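Local coordinates for protein aminotransferase, class III (PDB 6IO1) that probably transfers amino groups between amines and keto compounds as a pyridoxal 5'-phosphate-dependent, thermostable (S)-enantioselective omega-transaminase, at residues E227-P239 with E372-V384. Sequence-based numbering, arbitrary orientation.
Sequences EPVQGAGGVVVPP and EVRGKGLMLLVEV. With PMP (4'-deoxy-4'-aminopyridoxal-5'-phosphate), chain C.
V235 and V237 of the irregular loop 227-239 lie over the antiparallel hairpin 372-384, whose strands are joined by a type II' turn from K376 to M379; the CA atoms of V235 and L381 are 6.1 Å apart. The loop folds back on itself, V236 N bonding to Q230 O, and at the G234 phi of 135° a side chain would press against the preceding carbonyl O, which favours glycine. R374, extended from CG to NE, lays the edge of its guanidinium against two successive loop carbonyls: NE and NH2 both grip G234 O (NH2 at 2.8 Å), while NE also reaches V235 O at 2.8 Å from above that carbonyl's plane. NH1 and NH2 meet E383 OE1 end-on, NH1 also pairs with E372 OE1, and L381 CD2 lies above one face, displaced toward its rim. With an alanine at R374, both loop carbonyls would probably lose these donors and E372 this positive partner, while E383 would keep R191. Alongside, V235 CG2 packs on L381 CB (3.7 Å), and V229 CG1 meets M379 CE tip to tip (3.7 Å). At the cofactor end, E227 OE1 accepts from G231 N and lies 3.5 Å from PMP C2A. The contact thus joins the loop leading from strand 221-226, in the parallel core of the cofactor-binding sheet, to the edge hairpin of the second sheet, with V423 of strand 421-424 beside V235 and L381, and Y278 of helix 274-278 against V229, V237 and K376.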
loop_
_atom_site.group_PDB
_atom_site.type_symbol
_atom_site.label_atom_id
_atom_site.label_comp_id
_atom_site.label_asym_id
_atom_site.label_seq_id
_atom_site.Cartn_x
_atom_site.Cartn_y
_atom_site.Cartn_z
ATOM N N GLU B 227 9.338 7.472 -15.086
ATOM C CA GLU B 227 8.156 7.173 -15.883
ATOM C C GLU B 227 8.458 7.403 -17.360
ATOM O O GLU B 227 9.182 8.343 -17.701
ATOM C CB GLU B 227 6.983 8.055 -15.466
ATOM C CG GLU B 227 6.723 8.105 -13.967
ATOM C CD GLU B 227 6.107 9.423 -13.527
ATOM O OE1 GLU B 227 4.881 9.594 -13.693
ATOM O OE2 GLU B 227 6.848 10.287 -13.013
ATOM N N PRO B 228 7.944 6.558 -18.260
ATOM C CA PRO B 228 8.141 6.837 -19.695
ATOM C C PRO B 228 7.599 8.198 -20.086
ATOM O O PRO B 228 8.280 8.971 -20.774
ATOM C CB PRO B 228 7.387 5.688 -20.380
ATOM C CG PRO B 228 7.317 4.605 -19.354
ATOM C CD PRO B 228 7.217 5.300 -18.030
ATOM N N VAL B 229 6.382 8.513 -19.655
ATOM C CA VAL B 229 5.833 9.861 -19.710
ATOM C C VAL B 229 5.458 10.247 -18.288
ATOM O O VAL B 229 4.626 9.580 -17.660
ATOM C CB VAL B 229 4.615 9.950 -20.643
ATOM C CG1 VAL B 229 4.009 11.345 -20.589
ATOM C CG2 VAL B 229 5.006 9.586 -22.064
ATOM N N GLN B 230 6.077 11.309 -17.776
ATOM C CA GLN B 230 5.754 11.770 -16.433
ATOM C C GLN B 230 4.296 12.206 -16.393
ATOM O O GLN B 230 3.843 12.956 -17.257
ATOM C CB GLN B 230 6.676 12.922 -16.031
ATOM C CG GLN B 230 8.120 12.501 -15.799
ATOM C CD GLN B 230 9.069 13.679 -15.694
ATOM O OE1 GLN B 230 9.160 14.503 -16.603
ATOM N NE2 GLN B 230 9.787 13.761 -14.579
ATOM N N GLY B 231 3.555 11.720 -15.402
ATOM C CA GLY B 231 2.123 11.950 -15.380
ATOM C C GLY B 231 1.662 13.010 -14.404
ATOM O O GLY B 231 1.147 14.056 -14.814
ATOM N N ALA B 232 1.836 12.752 -13.107
ATOM C CA ALA B 232 1.406 13.717 -12.103
ATOM C C ALA B 232 2.245 14.987 -12.154
ATOM O O ALA B 232 1.749 16.070 -11.824
ATOM C CB ALA B 232 1.465 13.093 -10.710
ATOM N N GLY B 233 3.513 14.872 -12.550
ATOM C CA GLY B 233 4.375 16.035 -12.644
ATOM C C GLY B 233 3.942 17.050 -13.682
ATOM O O GLY B 233 4.387 18.202 -13.630
ATOM N N GLY B 234 3.092 16.654 -14.627
ATOM C CA GLY B 234 2.613 17.595 -15.621
ATOM C C GLY B 234 2.603 17.095 -17.052
ATOM O O GLY B 234 2.756 17.895 -17.981
ATOM N N VAL B 235 2.400 15.788 -17.240
ATOM C CA VAL B 235 2.336 15.160 -18.559
ATOM C C VAL B 235 3.518 15.637 -19.394
ATOM O O VAL B 235 3.347 16.297 -20.424
ATOM C CB VAL B 235 0.991 15.439 -19.257
ATOM C CG1 VAL B 235 0.860 14.611 -20.534
ATOM C CG2 VAL B 235 -0.159 15.124 -18.317
ATOM N N VAL B 236 4.727 15.330 -18.937
ATOM C CA VAL B 236 5.940 15.736 -19.633
ATOM C C VAL B 236 6.285 14.642 -20.635
ATOM O O VAL B 236 6.777 13.574 -20.261
ATOM C CB VAL B 236 7.096 15.985 -18.658
ATOM C CG1 VAL B 236 8.327 16.468 -19.408
ATOM C CG2 VAL B 236 6.683 16.992 -17.598
ATOM N N VAL B 237 6.031 14.910 -21.910
ATOM C CA VAL B 237 6.360 13.971 -22.976
ATOM C C VAL B 237 7.828 14.174 -23.330
ATOM O O VAL B 237 8.225 15.286 -23.706
ATOM C CB VAL B 237 5.451 14.163 -24.200
ATOM C CG1 VAL B 237 5.750 13.109 -25.253
ATOM C CG2 VAL B 237 3.989 14.108 -23.784
ATOM N N PRO B 238 8.663 13.145 -23.222
ATOM C CA PRO B 238 10.093 13.327 -23.454
ATOM C C PRO B 238 10.367 13.587 -24.922
ATOM O O PRO B 238 9.570 13.197 -25.789
ATOM C CB PRO B 238 10.694 11.989 -23.002
ATOM C CG PRO B 238 9.601 11.006 -23.252
ATOM C CD PRO B 238 8.322 11.740 -22.939
ATOM N N PRO B 239 11.474 14.249 -25.246
ATOM C CA PRO B 239 11.800 14.475 -26.655
ATOM C C PRO B 239 12.172 13.165 -27.330
ATOM O O PRO B 239 12.540 12.181 -26.684
ATOM C CB PRO B 239 12.992 15.436 -26.597
ATOM C CG PRO B 239 13.618 15.167 -25.272
ATOM C CD PRO B 239 12.485 14.825 -24.343
ATOM N N GLU B 372 0.647 25.761 -23.780
ATOM C CA GLU B 372 0.945 24.581 -24.581
ATOM C C GLU B 372 -0.057 23.478 -24.274
ATOM O O GLU B 372 -0.437 23.271 -23.119
ATOM C CB GLU B 372 2.370 24.073 -24.325
ATOM C CG GLU B 372 2.694 22.769 -25.043
ATOM C CD GLU B 372 4.108 22.294 -24.801
ATOM O OE1 GLU B 372 4.335 21.612 -23.785
ATOM O OE2 GLU B 372 4.994 22.595 -25.630
ATOM N N VAL B 373 -0.461 22.757 -25.315
ATOM C CA VAL B 373 -1.253 21.541 -25.180
ATOM C C VAL B 373 -0.366 20.374 -25.590
ATOM O O VAL B 373 0.157 20.351 -26.711
ATOM C CB VAL B 373 -2.528 21.593 -26.033
ATOM C CG1 VAL B 373 -3.263 20.264 -25.967
ATOM C CG2 VAL B 373 -3.426 22.732 -25.575
ATOM N N ARG B 374 -0.189 19.412 -24.687
ATOM C CA ARG B 374 0.684 18.280 -24.960
ATOM C C ARG B 374 -0.003 16.996 -24.526
ATOM O O ARG B 374 -0.902 17.010 -23.685
ATOM C CB ARG B 374 2.043 18.426 -24.260
ATOM C CG ARG B 374 1.968 18.615 -22.755
ATOM C CD ARG B 374 3.354 18.842 -22.177
ATOM N NE ARG B 374 3.322 19.104 -20.740
ATOM C CZ ARG B 374 3.205 20.314 -20.202
ATOM N NH1 ARG B 374 3.119 21.382 -20.984
ATOM N NH2 ARG B 374 3.187 20.459 -18.885
ATOM N N GLY B 375 0.393 15.889 -25.141
ATOM C CA GLY B 375 -0.189 14.615 -24.774
ATOM C C GLY B 375 0.508 13.453 -25.438
ATOM O O GLY B 375 1.148 13.594 -26.485
ATOM N N LYS B 376 0.366 12.294 -24.802
ATOM C CA LYS B 376 0.790 11.012 -25.347
ATOM C C LYS B 376 -0.303 9.999 -25.049
ATOM O O LYS B 376 -0.669 9.807 -23.884
ATOM C CB LYS B 376 2.125 10.559 -24.756
ATOM C CG LYS B 376 2.627 9.251 -25.336
ATOM C CD LYS B 376 2.890 9.371 -26.826
ATOM C CE LYS B 376 3.361 8.049 -27.405
ATOM N NZ LYS B 376 3.445 8.092 -28.892
ATOM N N GLY B 377 -0.838 9.378 -26.097
ATOM C CA GLY B 377 -1.942 8.456 -25.900
ATOM C C GLY B 377 -3.106 9.194 -25.279
ATOM O O GLY B 377 -3.497 10.275 -25.731
ATOM N N LEU B 378 -3.652 8.632 -24.207
ATOM C CA LEU B 378 -4.771 9.248 -23.510
ATOM C C LEU B 378 -4.333 10.167 -22.376
ATOM O O LEU B 378 -5.188 10.661 -21.633
ATOM C CB LEU B 378 -5.719 8.172 -22.983
ATOM C CG LEU B 378 -6.796 7.781 -23.995
ATOM C CD1 LEU B 378 -7.797 6.852 -23.361
ATOM C CD2 LEU B 378 -7.488 9.017 -24.550
ATOM N N MET B 379 -3.032 10.405 -22.221
ATOM C CA MET B 379 -2.534 11.351 -21.229
ATOM C C MET B 379 -2.418 12.722 -21.885
ATOM O O MET B 379 -1.632 12.893 -22.820
ATOM C CB MET B 379 -1.178 10.902 -20.686
ATOM C CG MET B 379 -1.153 9.476 -20.166
ATOM S SD MET B 379 0.507 8.922 -19.734
ATOM C CE MET B 379 1.021 10.227 -18.620
ATOM N N LEU B 380 -3.194 13.699 -21.409
ATOM C CA LEU B 380 -3.191 15.009 -22.046
ATOM C C LEU B 380 -3.168 16.110 -20.997
ATOM O O LEU B 380 -3.676 15.943 -19.886
ATOM C CB LEU B 380 -4.406 15.186 -22.969
ATOM C CG LEU B 380 -4.514 14.187 -24.125
ATOM C CD1 LEU B 380 -5.634 13.187 -23.873
ATOM C CD2 LEU B 380 -4.711 14.901 -25.452
ATOM N N LEU B 381 -2.574 17.246 -21.369
ATOM C CA LEU B 381 -2.481 18.398 -20.486
ATOM C C LEU B 381 -2.585 19.686 -21.291
ATOM O O LEU B 381 -1.972 19.826 -22.357
ATOM C CB LEU B 381 -1.172 18.392 -19.685
ATOM C CG LEU B 381 -1.079 19.386 -18.522
ATOM C CD1 LEU B 381 -0.328 18.773 -17.361
ATOM C CD2 LEU B 381 -0.410 20.685 -18.945
ATOM N N VAL B 382 -3.374 20.616 -20.759
ATOM C CA VAL B 382 -3.481 21.990 -21.233
ATOM C C VAL B 382 -2.826 22.869 -20.177
ATOM O O VAL B 382 -3.367 23.027 -19.074
ATOM C CB VAL B 382 -4.943 22.400 -21.463
ATOM C CG1 VAL B 382 -5.025 23.857 -21.901
ATOM C CG2 VAL B 382 -5.608 21.483 -22.477
ATOM N N GLU B 383 -1.649 23.413 -20.494
ATOM C CA GLU B 383 -0.919 24.288 -19.586
ATOM C C GLU B 383 -1.417 25.717 -19.761
ATOM O O GLU B 383 -1.368 26.267 -20.866
ATOM C CB GLU B 383 0.584 24.207 -19.848
ATOM C CG GLU B 383 1.408 25.164 -19.000
ATOM C CD GLU B 383 2.867 24.765 -18.913
ATOM O OE1 GLU B 383 3.204 23.635 -19.328
ATOM O OE2 GLU B 383 3.679 25.580 -18.426
ATOM N N VAL B 384 -1.893 26.313 -18.672
ATOM C CA VAL B 384 -2.493 27.641 -18.693
ATOM C C VAL B 384 -1.467 28.657 -18.211
ATOM O O VAL B 384 -0.786 28.437 -17.202
ATOM C CB VAL B 384 -3.764 27.686 -17.828
ATOM C CG1 VAL B 384 -4.256 29.116 -17.667
ATOM C CG2 VAL B 384 -4.847 26.810 -18.440
HETATM N N1 PMP C . 3.745 5.898 -9.502
HETATM C C2 PMP C . 3.165 6.733 -10.364
HETATM C C2A PMP C . 3.744 6.873 -11.737
HETATM C C3 PMP C . 2.034 7.470 -9.991
HETATM O O3 PMP C . 1.462 8.317 -10.894
HETATM C C4 PMP C . 1.505 7.327 -8.705
HETATM C C4A PMP C . 0.287 8.110 -8.282
HETATM N N4A PMP C . -0.603 8.416 -9.406
HETATM C C5 PMP C . 2.129 6.442 -7.814
HETATM C C6 PMP C . 3.242 5.757 -8.266
HETATM C C5A PMP C . 1.611 6.249 -6.422
HETATM O O4P PMP C . 0.611 5.182 -6.388
HETATM P P PMP C . -0.216 4.842 -5.043
HETATM O O1P PMP C . -1.120 3.678 -5.399
HETATM O O2P PMP C . 0.820 4.488 -3.995
HETATM O O3P PMP C . -0.985 6.105 -4.708
#